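Local coordinates for endo-beta-1,4-glucanase (cellulase B) (Bacillus halodurans, PDB 4V2X), which hydrolyses beta-glucans such as xyloglucan and mixed-linkage beta-1,3-1,4-glucans, combining a family 5 catalytic module with Ig-like and CBM46 modules, at residues 56-59 / 60-63; 256-259 / 260-264; 287-291 / 292-296; 306-310 / 311-315. All coordinates share one frame; numbering follows the deposited sequence.

Contact 1: 56-59 / 60-63; sequences LDIQ and SYVR
Asp57 is the N-cap of helix 58-64, and its carboxylate turns back to meet Ser60 in the first turn. CG lies anti to the backbone N of Asp57 (chi1 -176°), which brings OD1 to 3.1 Å from Ser60 N. The N-H points almost straight at the oxygen (175°) but arrives from above the carboxylate plane. The same residue starts the helical ladder through its carbonyl, with Tyr61 N 3.0 Å from Asp57 O; Val62 N and Arg63 N continue it to Ile58 O and Gln59 O.

Leu56, just before the cap, slants across Tyr61, its CD2 4.1 Å from Tyr61 CB, while Ile58 CD1 comes to 4.4 Å from Tyr61 CD1. The tyrosine hydroxyl itself bonds to Thr188 O. Further along, Gln59 and Arg63 run side by side in the same direction, and Gln59 CB sits over one face of the guanidinium, toward its rim; NE of this group forms a salt bridge with Asp352.

Ile58 and Val62 press on Ile268 and Pro314. This capped short helix therefore lies across the N-terminal end of the strands, a bottom-closing element of a (beta/alpha)8 barrel.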
loop_
_atom_site.group_PDB
_atom_site.type_symbol
_atom_site.label_atom_id
_atom_site.label_comp_id
_atom_site.label_asym_id
_atom_site.label_seq_id
_atom_site.Cartn_x
_atom_site.Cartn_y
_atom_site.Cartn_z
ATOM N N LEU A 56 3.972 14.311 25.468
ATOM C CA LEU A 56 4.315 12.957 25.903
ATOM C C LEU A 56 5.541 12.511 25.111
ATOM O O LEU A 56 5.626 12.754 23.911
ATOM C CB LEU A 56 3.121 12.020 25.661
ATOM C CG LEU A 56 3.097 10.621 26.296
ATOM C CD1 LEU A 56 1.664 10.149 26.508
ATOM C CD2 LEU A 56 3.860 9.606 25.455
ATOM N N ASP A 57 6.502 11.889 25.788
ATOM C CA ASP A 57 7.702 11.356 25.140
ATOM C C ASP A 57 7.481 9.850 24.948
ATOM O O ASP A 57 7.591 9.078 25.901
ATOM C CB ASP A 57 8.924 11.627 26.016
ATOM C CG ASP A 57 10.232 11.196 25.370
ATOM O OD1 ASP A 57 10.295 10.109 24.762
ATOM O OD2 ASP A 57 11.229 11.941 25.507
ATOM N N ILE A 58 7.147 9.447 23.724
ATOM C CA ILE A 58 6.699 8.074 23.474
ATOM C C ILE A 58 7.805 7.040 23.726
ATOM O O ILE A 58 7.523 5.929 24.182
ATOM C CB ILE A 58 6.086 7.913 22.059
ATOM C CG1 ILE A 58 5.256 6.624 21.959
ATOM C CG2 ILE A 58 7.160 7.935 20.980
ATOM C CD1 ILE A 58 4.030 6.584 22.849
ATOM N N GLN A 59 9.054 7.405 23.449
ATOM C CA GLN A 59 10.184 6.503 23.708
ATOM C C GLN A 59 10.367 6.239 25.208
ATOM O O GLN A 59 10.511 5.089 25.621
ATOM C CB GLN A 59 11.472 7.057 23.100
ATOM C CG GLN A 59 11.497 7.021 21.579
ATOM C CD GLN A 59 12.706 7.734 20.999
ATOM O OE1 GLN A 59 12.969 8.897 21.319
ATOM N NE2 GLN A 59 13.451 7.041 20.147
ATOM N N SER A 60 10.344 7.299 26.015
ATOM C CA SER A 60 10.422 7.166 27.479
ATOM C C SER A 60 9.265 6.349 28.041
ATOM O O SER A 60 9.443 5.534 28.948
ATOM C CB SER A 60 10.421 8.545 28.145
ATOM O OG SER A 60 11.517 9.318 27.694
ATOM N N TYR A 61 8.077 6.584 27.500
ATOM C CA TYR A 61 6.868 5.872 27.897
ATOM C C TYR A 61 7.072 4.366 27.732
ATOM O O TYR A 61 6.879 3.599 28.668
ATOM C CB TYR A 61 5.712 6.363 27.027
ATOM C CG TYR A 61 4.347 5.767 27.287
ATOM C CD1 TYR A 61 3.990 4.535 26.747
ATOM C CD2 TYR A 61 3.385 6.466 28.013
ATOM C CE1 TYR A 61 2.734 4.000 26.961
ATOM C CE2 TYR A 61 2.124 5.942 28.222
ATOM C CZ TYR A 61 1.803 4.703 27.693
ATOM O OH TYR A 61 0.543 4.181 27.878
ATOM N N VAL A 62 7.501 3.959 26.544
ATOM C CA VAL A 62 7.713 2.537 26.263
ATOM C C VAL A 62 8.836 1.962 27.136
ATOM O O VAL A 62 8.696 0.872 27.682
ATOM C CB VAL A 62 7.947 2.288 24.756
ATOM C CG1 VAL A 62 8.416 0.862 24.498
ATOM C CG2 VAL A 62 6.658 2.561 23.990
ATOM N N ARG A 63 9.929 2.704 27.304
ATOM C CA ARG A 63 11.013 2.263 28.196
ATOM C C ARG A 63 10.524 2.019 29.616
ATOM O O ARG A 63 10.941 1.063 30.270
ATOM C CB ARG A 63 12.145 3.283 28.221
ATOM C CG ARG A 63 12.997 3.240 26.974
ATOM C CD ARG A 63 13.921 4.436 26.889
ATOM N NE ARG A 63 14.423 4.603 25.532
ATOM C CZ ARG A 63 14.747 5.765 24.976
ATOM N NH1 ARG A 63 14.628 6.911 25.646
ATOM N NH2 ARG A 63 15.193 5.782 23.727
#

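Contact 2: 256-259 / 260-264; sequences YQTI and DKLDD
Tyr256 and Asp260 sit one turn apart near the C-terminal end of helix 249-262, the helix of a beta-alpha-beta unit in the barrel. The phenol ring slants past the aspartate: Tyr256 CE2 is 4.0 Å from Asp260 CB, and ring and carboxylate planes differ by 28°. The backbone bond from Asp260 N to Tyr256 O, 2.8 Å, joins the same two residues.

Thr258 and Leu262 take a different attitude, lying side by side and pointing the same way, toward helix 209-227. Their methyls meet at Thr258 CG2 and Leu262 CD1, 4.1 Å apart. The threonine hydroxyl is engaged with Asp216, a calcium ligand, and with Asn254 O.

Lys261 leaves this same flank with its chain bent at the third torsion (chi3 75°). The bend carries NZ to Asp216 and to Asp217 of the second subunit, so the ammonium ties the helix to the neighbourhood of the metal and across the dimer contact. Ile259, by contrast, packs inward on strand 267-273.

Leu262 N bonds to Thr258 O at 3.2 Å and, weakly, to Ile259 O. Asp263 is the first residue to leave helical angles, with positive phi, and a water bridges the exit: it donates to Ile259 O at 2.7 Å and accepts from Asp264 N at 3.1 Å.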
loop_
_atom_site.group_PDB
_atom_site.type_symbol
_atom_site.label_atom_id
_atom_site.label_comp_id
_atom_site.label_asym_id
_atom_site.label_seq_id
_atom_site.Cartn_x
_atom_site.Cartn_y
_atom_site.Cartn_z
ATOM N N TYR A 256 5.395 0.327 9.048
ATOM C CA TYR A 256 6.077 1.618 9.032
ATOM C C TYR A 256 5.327 2.610 8.145
ATOM O O TYR A 256 5.100 3.755 8.542
ATOM C CB TYR A 256 7.516 1.481 8.544
ATOM C CG TYR A 256 8.220 2.812 8.543
ATOM C CD1 TYR A 256 8.856 3.279 9.687
ATOM C CD2 TYR A 256 8.197 3.631 7.416
ATOM C CE1 TYR A 256 9.483 4.512 9.699
ATOM C CE2 TYR A 256 8.817 4.869 7.424
ATOM C CZ TYR A 256 9.460 5.299 8.569
ATOM O OH TYR A 256 10.087 6.530 8.586
ATOM N N GLN A 257 4.942 2.160 6.954
ATOM C CA GLN A 257 4.169 2.996 6.033
ATOM C C GLN A 257 2.907 3.536 6.694
ATOM O O GLN A 257 2.581 4.719 6.562
ATOM C CB GLN A 257 3.786 2.210 4.782
ATOM C CG GLN A 257 4.941 1.921 3.836
ATOM C CD GLN A 257 4.552 0.933 2.751
ATOM O OE1 GLN A 257 3.381 0.844 2.368
ATOM N NE2 GLN A 257 5.532 0.182 2.248
ATOM N N THR A 258 2.195 2.675 7.414
ATOM C CA THR A 258 0.967 3.088 8.086
ATOM C C THR A 258 1.247 4.101 9.201
ATOM O O THR A 258 0.557 5.122 9.323
ATOM C CB THR A 258 0.219 1.863 8.650
ATOM O OG1 THR A 258 -0.158 1.000 7.567
ATOM C CG2 THR A 258 -1.017 2.272 9.434
ATOM N N ILE A 259 2.256 3.822 10.018
ATOM C CA ILE A 259 2.618 4.713 11.112
ATOM C C ILE A 259 3.083 6.066 10.566
ATOM O O ILE A 259 2.698 7.104 11.091
ATOM C CB ILE A 259 3.694 4.081 12.029
ATOM C CG1 ILE A 259 3.073 2.945 12.840
ATOM C CG2 ILE A 259 4.294 5.121 12.971
ATOM C CD1 ILE A 259 4.069 2.105 13.615
ATOM N N ASP A 260 3.898 6.038 9.515
ATOM C CA ASP A 260 4.424 7.263 8.892
ATOM C C ASP A 260 3.279 8.147 8.382
ATOM O O ASP A 260 3.264 9.364 8.597
ATOM C CB ASP A 260 5.369 6.889 7.741
ATOM C CG ASP A 260 6.136 8.080 7.183
ATOM O OD1 ASP A 260 6.501 8.976 7.957
ATOM O OD2 ASP A 260 6.394 8.095 5.965
ATOM N N LYS A 261 2.320 7.509 7.721
ATOM C CA LYS A 261 1.141 8.167 7.170
ATOM C C LYS A 261 0.320 8.917 8.218
ATOM O O LYS A 261 -0.170 10.025 7.969
ATOM C CB LYS A 261 0.255 7.106 6.507
ATOM C CG LYS A 261 -1.043 7.622 5.928
ATOM C CD LYS A 261 -1.950 6.475 5.516
ATOM C CE LYS A 261 -2.606 5.799 6.710
ATOM N NZ LYS A 261 -3.607 4.796 6.260
ATOM N N LEU A 262 0.160 8.308 9.383
ATOM C CA LEU A 262 -0.740 8.836 10.401
ATOM C C LEU A 262 -0.201 10.099 11.061
ATOM O O LEU A 262 -0.968 10.826 11.688
ATOM C CB LEU A 262 -1.058 7.763 11.447
ATOM C CG LEU A 262 -1.854 6.585 10.862
ATOM C CD1 LEU A 262 -1.954 5.452 11.858
ATOM C CD2 LEU A 262 -3.242 7.011 10.399
ATOM N N ASP A 263 1.102 10.347 10.926
ATOM C CA ASP A 263 1.692 11.647 11.263
ATOM C C ASP A 263 1.364 12.034 12.703
ATOM O O ASP A 263 0.878 13.129 12.975
ATOM C CB ASP A 263 1.187 12.695 10.265
ATOM C CG ASP A 263 1.971 13.994 10.312
ATOM O OD1 ASP A 263 3.174 13.981 10.630
ATOM O OD2 ASP A 263 1.371 15.036 10.021
ATOM N N ASP A 264 1.639 11.109 13.616
ATOM C CA ASP A 264 1.281 11.232 15.025
ATOM C C ASP A 264 2.484 10.824 15.859
ATOM O O ASP A 264 3.144 9.841 15.533
ATOM C CB ASP A 264 0.107 10.306 15.344
ATOM C CG ASP A 264 -0.378 10.438 16.772
ATOM O OD1 ASP A 264 -1.265 11.286 17.021
ATOM O OD2 ASP A 264 0.100 9.680 17.646
HETATM O O HOH W 1 3.772 9.152 12.546
#

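Contact 3: 287-291 / 292-296; sequences TRFEE and NSKQE
Glu290, the N-cap of helix 291-309, folds its side chain forward over the first turn and onto Asn292 and Ser293. From CB the chain goes to a CG held between the backbone N and the carbonyl carbon (chi1 51°), and a second bend in the same sense at chi2 curls it back on itself. This double turn sets CD 3.4 Å from Asn292 N and spreads the two oxygens over the amides at the helix start.

OE1 takes two bonds. Asn292 N reaches it from above the carboxylate plane at 3.1 Å, and Asn292 ND2 meets its syn lone pair at 3.0 Å, with carboxylate and side-chain amide nearly coplanar (9°). OE2 receives Ser293 N on its syn side, 26° out of the carboxylate plane, also at 3.1 Å. A water that donates to OE2 and to Arg288 O accepts from Glu290 N and Ser293 OG, so it links the hydroxyl to the carboxylate indirectly.

Phe289, just before the cap, packs against the first turn as well. Its CE1 lies 3.5 Å from Ser293 CB, and its CZ 3.6 Å from Lys294 CG. The Phe289 and Lys294 pair occupies the N' and N4 positions of a hydrophobic staple, the lysine contributing only its aliphatic chain. Phe343 of helix 334-350 meets this ring edge to face.

With both oxygens drawing on N-H groups at the positive end of a helix dipole, the carboxylate is probably stabilised in its ionised form, and its rotation is fixed by donors on each oxygen.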
loop_
_atom_site.group_PDB
_atom_site.type_symbol
_atom_site.label_atom_id
_atom_site.label_comp_id
_atom_site.label_asym_id
_atom_site.label_seq_id
_atom_site.Cartn_x
_atom_site.Cartn_y
_atom_site.Cartn_z
ATOM N N THR A 287 16.625 -29.929 19.646
ATOM C CA THR A 287 16.487 -30.100 21.081
ATOM C C THR A 287 17.359 -29.113 21.850
ATOM O O THR A 287 17.123 -28.862 23.029
ATOM C CB THR A 287 16.898 -31.523 21.469
ATOM O OG1 THR A 287 18.236 -31.772 21.015
ATOM C CG2 THR A 287 15.943 -32.536 20.832
ATOM N N ARG A 288 18.378 -28.577 21.181
ATOM C CA ARG A 288 19.267 -27.573 21.775
ATOM C C ARG A 288 18.948 -26.191 21.233
ATOM O O ARG A 288 18.510 -26.050 20.086
ATOM C CB ARG A 288 20.720 -27.889 21.450
ATOM C CG ARG A 288 21.223 -29.217 21.991
ATOM C CD ARG A 288 21.845 -29.051 23.356
ATOM N NE ARG A 288 22.630 -30.217 23.771
ATOM C CZ ARG A 288 23.048 -30.427 25.019
ATOM N NH1 ARG A 288 22.769 -29.554 25.988
ATOM N NH2 ARG A 288 23.744 -31.521 25.304
ATOM N N PHE A 289 19.196 -25.184 22.066
ATOM C CA PHE A 289 19.195 -23.790 21.660
ATOM C C PHE A 289 20.514 -23.533 20.937
ATOM O O PHE A 289 21.564 -23.416 21.573
ATOM C CB PHE A 289 19.056 -22.890 22.894
ATOM C CG PHE A 289 19.094 -21.421 22.583
ATOM C CD1 PHE A 289 18.128 -20.851 21.763
ATOM C CD2 PHE A 289 20.087 -20.606 23.114
ATOM C CE1 PHE A 289 18.164 -19.496 21.458
ATOM C CE2 PHE A 289 20.120 -19.251 22.821
ATOM C CZ PHE A 289 19.159 -18.692 21.998
ATOM N N GLU A 290 20.463 -23.463 19.612
ATOM C CA GLU A 290 21.680 -23.460 18.799
ATOM C C GLU A 290 21.680 -22.305 17.784
ATOM O O GLU A 290 20.909 -21.355 17.933
ATOM C CB GLU A 290 21.901 -24.857 18.171
ATOM C CG GLU A 290 20.720 -25.470 17.422
ATOM C CD GLU A 290 20.234 -24.608 16.284
ATOM O OE1 GLU A 290 20.790 -24.722 15.170
ATOM O OE2 GLU A 290 19.307 -23.802 16.507
ATOM N N GLU A 291 22.561 -22.373 16.789
ATOM C CA GLU A 291 22.806 -21.251 15.884
ATOM C C GLU A 291 21.573 -20.773 15.116
ATOM O O GLU A 291 21.421 -19.577 14.879
ATOM C CB GLU A 291 23.953 -21.565 14.909
ATOM C CG GLU A 291 23.767 -22.795 14.025
ATOM C CD GLU A 291 24.317 -24.080 14.618
ATOM O OE1 GLU A 291 24.423 -24.195 15.859
ATOM O OE2 GLU A 291 24.651 -24.984 13.823
ATOM N N ASN A 292 20.703 -21.686 14.713
ATOM C CA ASN A 292 19.494 -21.273 14.020
ATOM C C ASN A 292 18.569 -20.432 14.903
ATOM O O ASN A 292 18.051 -19.409 14.449
ATOM C CB ASN A 292 18.761 -22.470 13.431
ATOM C CG ASN A 292 19.434 -22.988 12.182
ATOM O OD1 ASN A 292 19.221 -22.457 11.097
ATOM N ND2 ASN A 292 20.278 -23.996 12.329
ATOM N N SER A 293 18.382 -20.838 16.156
ATOM C CA SER A 293 17.539 -20.067 17.078
ATOM C C SER A 293 18.196 -18.732 17.437
ATOM O O SER A 293 17.523 -17.717 17.539
ATOM C CB SER A 293 17.237 -20.864 18.342
ATOM O OG SER A 293 16.375 -21.954 18.057
ATOM N N LYS A 294 19.515 -18.739 17.600
ATOM C CA LYS A 294 20.249 -17.520 17.930
ATOM C C LYS A 294 20.200 -16.534 16.771
ATOM O O LYS A 294 19.919 -15.349 16.963
ATOM C CB LYS A 294 21.704 -17.841 18.277
ATOM C CG LYS A 294 21.869 -18.516 19.627
ATOM C CD LYS A 294 23.283 -19.022 19.846
ATOM C CE LYS A 294 23.395 -19.754 21.170
ATOM N NZ LYS A 294 24.695 -20.469 21.278
ATOM N N GLN A 295 20.460 -17.027 15.563
ATOM C CA GLN A 295 20.482 -16.155 14.392
ATOM C C GLN A 295 19.113 -15.603 14.048
ATOM O O GLN A 295 19.013 -14.466 13.571
ATOM C CB GLN A 295 21.088 -16.870 13.177
ATOM C CG GLN A 295 22.599 -16.998 13.265
ATOM C CD GLN A 295 23.284 -15.656 13.493
ATOM O OE1 GLN A 295 22.957 -14.661 12.842
ATOM N NE2 GLN A 295 24.227 -15.621 14.433
ATOM N N GLU A 296 18.055 -16.379 14.275
ATOM C CA GLU A 296 16.722 -15.851 14.005
ATOM C C GLU A 296 16.431 -14.634 14.884
ATOM O O GLU A 296 15.868 -13.644 14.412
ATOM C CB GLU A 296 15.620 -16.893 14.182
ATOM C CG GLU A 296 14.287 -16.362 13.674
ATOM C CD GLU A 296 13.151 -17.348 13.779
ATOM O OE1 GLU A 296 12.464 -17.341 14.821
ATOM O OE2 GLU A 296 12.921 -18.101 12.807
HETATM O O HOH W 2 17.702 -24.132 18.445
#

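Contact 4: 306-310 / 311-315; sequences HTFVA and RGIPV
Phe308 O is gripped by two backbone amides, Arg311 N at 2.9 Å and Ile313 N at 3.0 Å, which approach from opposite faces of its carbonyl plane. The bond from Ile313, together with Gly312 N to Val309 O at 3.0 Å, makes the Schellman motif that ends helix 291-309. Gly312 is its C' residue, with a positive phi (90°) at which a side chain would be jammed against the preceding carbonyl; a type I turn spans Val309 to Gly312.

Arg311 lies back along the helix beside Thr307, extended from CG to NE, with Thr307 CA over one guanidinium face, near its rim, and NH1 3.6 Å from Thr307 CG2. His306 approaches its NH2 obliquely, ring and guanidinium planes 66° apart.

The apolar side of the turn is built on Phe308. Its CD1 is 3.8 Å from Ile313 CG2, and helix 249-262 supplies Leu252 and Leu255 around the ring. Where the chain enters barrel strand 315-320, Val315 faces back to the helix: its CG2 touches Phe308 CB at 3.6 Å and, the two valines crossing at about a right angle, Val309 CG2 at 3.7 Å.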
loop_
_atom_site.group_PDB
_atom_site.type_symbol
_atom_site.label_atom_id
_atom_site.label_comp_id
_atom_site.label_asym_id
_atom_site.label_seq_id
_atom_site.Cartn_x
_atom_site.Cartn_y
_atom_site.Cartn_z
ATOM N N HIS A 306 16.193 -1.612 13.175
ATOM C CA HIS A 306 16.515 -0.772 12.032
ATOM C C HIS A 306 15.297 -0.066 11.466
ATOM O O HIS A 306 15.356 1.116 11.120
ATOM C CB HIS A 306 17.184 -1.598 10.935
ATOM C CG HIS A 306 17.577 -0.788 9.740
ATOM N ND1 HIS A 306 16.773 -0.666 8.629
ATOM C CD2 HIS A 306 18.677 -0.041 9.493
ATOM C CE1 HIS A 306 17.367 0.113 7.743
ATOM N NE2 HIS A 306 18.524 0.507 8.243
ATOM N N THR A 307 14.190 -0.787 11.380
ATOM C CA THR A 307 12.993 -0.253 10.751
ATOM C C THR A 307 12.208 0.695 11.662
ATOM O O THR A 307 11.599 1.664 11.177
ATOM C CB THR A 307 12.091 -1.404 10.265
ATOM O OG1 THR A 307 12.865 -2.294 9.454
ATOM C CG2 THR A 307 10.923 -0.880 9.450
ATOM N N PHE A 308 12.196 0.417 12.966
ATOM C CA PHE A 308 11.369 1.185 13.901
ATOM C C PHE A 308 12.190 1.942 14.932
ATOM O O PHE A 308 12.237 3.176 14.894
ATOM C CB PHE A 308 10.329 0.286 14.581
ATOM C CG PHE A 308 9.255 -0.175 13.641
ATOM C CD1 PHE A 308 8.321 0.723 13.159
ATOM C CD2 PHE A 308 9.206 -1.483 13.202
ATOM C CE1 PHE A 308 7.347 0.319 12.263
ATOM C CE2 PHE A 308 8.226 -1.893 12.303
ATOM C CZ PHE A 308 7.300 -0.989 11.834
ATOM N N VAL A 309 12.853 1.211 15.827
ATOM C CA VAL A 309 13.482 1.822 17.006
ATOM C C VAL A 309 14.491 2.905 16.627
ATOM O O VAL A 309 14.473 3.998 17.193
ATOM C CB VAL A 309 14.182 0.789 17.914
ATOM C CG1 VAL A 309 14.769 1.472 19.149
ATOM C CG2 VAL A 309 13.221 -0.317 18.333
ATOM N N ALA A 310 15.369 2.595 15.676
ATOM C CA ALA A 310 16.409 3.537 15.262
ATOM C C ALA A 310 15.832 4.785 14.585
ATOM O O ALA A 310 16.513 5.812 14.499
ATOM C CB ALA A 310 17.399 2.851 14.337
ATOM N N ARG A 311 14.598 4.696 14.090
ATOM C CA ARG A 311 13.918 5.842 13.461
ATOM C C ARG A 311 12.974 6.563 14.423
ATOM O O ARG A 311 12.188 7.417 14.000
ATOM C CB ARG A 311 13.109 5.384 12.249
ATOM C CG ARG A 311 13.919 4.776 11.127
ATOM C CD ARG A 311 12.992 4.315 10.009
ATOM N NE ARG A 311 13.711 3.579 8.975
ATOM C CZ ARG A 311 13.169 2.701 8.128
ATOM N NH1 ARG A 311 11.871 2.398 8.174
ATOM N NH2 ARG A 311 13.949 2.102 7.227
ATOM N N GLY A 312 13.033 6.218 15.704
ATOM C CA GLY A 312 12.254 6.903 16.723
ATOM C C GLY A 312 10.875 6.337 16.993
ATOM O O GLY A 312 10.111 6.925 17.752
ATOM N N ILE A 313 10.544 5.198 16.391
ATOM C CA ILE A 313 9.272 4.548 16.683
ATOM C C ILE A 313 9.554 3.413 17.666
ATOM O O ILE A 313 10.231 2.458 17.308
ATOM C CB ILE A 313 8.617 3.972 15.417
ATOM C CG1 ILE A 313 8.385 5.080 14.376
ATOM C CG2 ILE A 313 7.315 3.279 15.780
ATOM C CD1 ILE A 313 8.156 4.563 12.974
ATOM N N PRO A 314 9.059 3.527 18.910
ATOM C CA PRO A 314 9.330 2.470 19.885
ATOM C C PRO A 314 8.568 1.188 19.567
ATOM O O PRO A 314 7.549 1.215 18.867
ATOM C CB PRO A 314 8.859 3.071 21.206
ATOM C CG PRO A 314 7.816 4.062 20.823
ATOM C CD PRO A 314 8.168 4.569 19.455
ATOM N N VAL A 315 9.087 0.081 20.085
ATOM C CA VAL A 315 8.535 -1.242 19.833
ATOM C C VAL A 315 8.242 -1.949 21.143
ATOM O O VAL A 315 9.103 -1.999 22.037
ATOM C CB VAL A 315 9.511 -2.110 19.008
ATOM C CG1 VAL A 315 8.981 -3.534 18.846
ATOM C CG2 VAL A 315 9.750 -1.468 17.651
#

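How the contacts relate
Contacts 1, 2 and 4 gather at the N-terminal end of the barrel strands. Contact 4 is the common neighbour, its centre about 12 Å from those of contacts 1 and 2. Toward contact 1, Val62 CG2 meets Pro314 CB at 3.6 Å; toward contact 2, Tyr256 makes a cation-pi contact with Arg311 and packs on Phe308 and Ile313. Contacts 1 and 2 do not touch, their nearest atoms being about 7 Å apart. Contact 3 begins the helix that contact 4 ends, the centres about 25 Å apart, and so lies toward the strands' C-terminal end, where (beta/alpha)8 enzymes carry their active sites. Contact 2 alone borders calcium, about 4 Å from the Lys261 side chain.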